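PDB 6NOR: putative NAD dependent dehydrogenase from Micromonospora echinospora, which binds NAD and is thought to act as an oxidoreductase in the biosynthesis of the antibiotic gentamicin. Local coordinates for residues Arg223-Ala228 / Glu232-Val237. Numbering follows the deposited sequence.
Sequences RQLSAA and EDQGVV
The carboxylate of Asp233 is met by two backbone amides of 223-228: Ser226 N comes to OD2 from above the plane, 37° out of it, at 2.8 Å, while Leu225 N reaches the same oxygen on its anti side, nearer the plane. The arrangement closes a beta hairpin in the GFO/IDH/MocA C-terminal domain, where strand 215-223 turns back into strand 234-241, and a classic beta bulge lies at its loop end. Asp233 and Gln234 both face Arg223, whose carbonyl O accepts Asp233 N at 2.8 Å and Gln234 N at 3.3 Å, each in the carbonyl plane. Arg223 N returns a bond to Gln234 O, making these two an antiparallel hydrogen-bonded pair.

With CG of Asp233 anti to its own carbonyl carbon (chi1 -74°), the carboxylate is directed into the loop, and the two amides share OD2 while OD1 forms a salt bridge with Arg185. An alanine here is likely to strip Leu225 N and Ser226 N of their common acceptor and Arg185 of a counter-charge, setting the loop free to shift. Leu225 lies against the same side chain: its CB is 3.5 Å from Asp233 OD2, and its methyl CD1 rests 4.0 Å from Asp233 CB. Within the bulge, the side chains of Arg223 and Gln234 leave from the same face of the sheet, with CB of Arg223 3.9 Å from Gln234 CG, before the arginine turns away; His168 of a second subunit packs on Leu225 and Gln234. Glu232 instead sends its carboxylate away from the loop, to Leu195 N and the hydroxyl of Tyr348. From the start of the loop, the extended Gln224 side chain reaches across it and donates from NE2 to Gly229 O and, at 3.1 Å, to Ser226 O.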
# COMPACT_ATOMS: atom_id res chain seq x y z
N ARG A 223 -9.87 -28.72 -4.07
CA ARG A 223 -8.92 -29.69 -3.54
C ARG A 223 -9.08 -29.85 -2.05
O ARG A 223 -9.43 -28.91 -1.36
CB ARG A 223 -7.47 -29.30 -3.81
CG ARG A 223 -7.09 -29.17 -5.26
CD ARG A 223 -6.88 -30.50 -5.97
NE ARG A 223 -6.73 -30.29 -7.41
CZ ARG A 223 -7.75 -30.29 -8.27
NH1 ARG A 223 -8.99 -30.50 -7.84
NH2 ARG A 223 -7.54 -30.09 -9.56
N GLN A 224 -8.81 -31.04 -1.55
CA GLN A 224 -8.68 -31.23 -0.13
C GLN A 224 -7.20 -31.38 0.22
O GLN A 224 -6.51 -32.23 -0.31
CB GLN A 224 -9.48 -32.46 0.32
CG GLN A 224 -9.44 -32.68 1.83
CD GLN A 224 -10.33 -33.83 2.26
OE1 GLN A 224 -11.11 -34.36 1.47
NE2 GLN A 224 -10.21 -34.23 3.52
N LEU A 225 -6.72 -30.49 1.07
CA LEU A 225 -5.34 -30.51 1.53
C LEU A 225 -5.21 -31.28 2.82
O LEU A 225 -4.38 -32.17 2.95
CB LEU A 225 -4.84 -29.08 1.73
CG LEU A 225 -4.51 -28.37 0.43
CD1 LEU A 225 -4.73 -26.90 0.59
CD2 LEU A 225 -3.06 -28.67 0.09
N SER A 226 -6.04 -30.91 3.79
CA SER A 226 -6.03 -31.50 5.11
C SER A 226 -6.45 -32.97 5.09
O SER A 226 -7.36 -33.36 4.36
CB SER A 226 -6.95 -30.70 6.02
OG SER A 226 -7.37 -31.42 7.16
N ALA A 227 -5.81 -33.79 5.92
CA ALA A 227 -6.18 -35.20 6.04
C ALA A 227 -7.50 -35.35 6.82
O ALA A 227 -8.34 -36.18 6.49
CB ALA A 227 -5.08 -35.98 6.72
N ALA A 228 -7.66 -34.53 7.85
CA ALA A 228 -8.87 -34.53 8.64
C ALA A 228 -10.08 -34.15 7.80
O ALA A 228 -10.01 -33.22 7.01
CB ALA A 228 -8.73 -33.60 9.81
N GLU A 232 -13.45 -30.05 1.01
CA GLU A 232 -12.38 -29.33 0.31
C GLU A 232 -11.83 -28.17 1.14
O GLU A 232 -12.57 -27.57 1.92
CB GLU A 232 -12.87 -28.84 -1.04
CG GLU A 232 -13.68 -27.54 -1.00
CD GLU A 232 -15.10 -27.71 -0.47
OE1 GLU A 232 -15.55 -28.85 -0.22
OE2 GLU A 232 -15.78 -26.69 -0.29
N ASP A 233 -10.55 -27.86 0.95
CA ASP A 233 -9.86 -26.73 1.62
C ASP A 233 -9.73 -25.51 0.72
O ASP A 233 -9.48 -24.40 1.18
CB ASP A 233 -8.44 -27.12 2.05
CG ASP A 233 -8.42 -28.03 3.25
OD1 ASP A 233 -8.67 -27.54 4.37
OD2 ASP A 233 -8.11 -29.22 3.09
N GLN A 234 -9.81 -25.74 -0.57
CA GLN A 234 -9.70 -24.64 -1.51
C GLN A 234 -10.60 -24.87 -2.68
O GLN A 234 -10.87 -26.00 -3.06
CB GLN A 234 -8.26 -24.43 -1.98
CG GLN A 234 -7.61 -25.63 -2.56
CD GLN A 234 -6.25 -25.32 -3.19
OE1 GLN A 234 -5.47 -26.23 -3.46
NE2 GLN A 234 -5.97 -24.05 -3.43
N GLY A 235 -11.06 -23.77 -3.25
CA GLY A 235 -11.90 -23.83 -4.42
C GLY A 235 -11.82 -22.55 -5.21
O GLY A 235 -11.58 -21.46 -4.67
N VAL A 236 -12.02 -22.70 -6.51
CA VAL A 236 -12.14 -21.57 -7.40
C VAL A 236 -13.37 -21.80 -8.26
O VAL A 236 -13.54 -22.85 -8.84
CB VAL A 236 -10.89 -21.38 -8.28
CG1 VAL A 236 -11.00 -20.08 -9.05
CG2 VAL A 236 -9.64 -21.37 -7.44
N VAL A 237 -14.24 -20.82 -8.30
CA VAL A 237 -15.42 -20.86 -9.12
C VAL A 237 -15.33 -19.81 -10.22
O VAL A 237 -15.11 -18.65 -9.95
CB VAL A 237 -16.69 -20.59 -8.30
CG1 VAL A 237 -17.95 -20.76 -9.15
CG2 VAL A 237 -16.73 -21.50 -7.07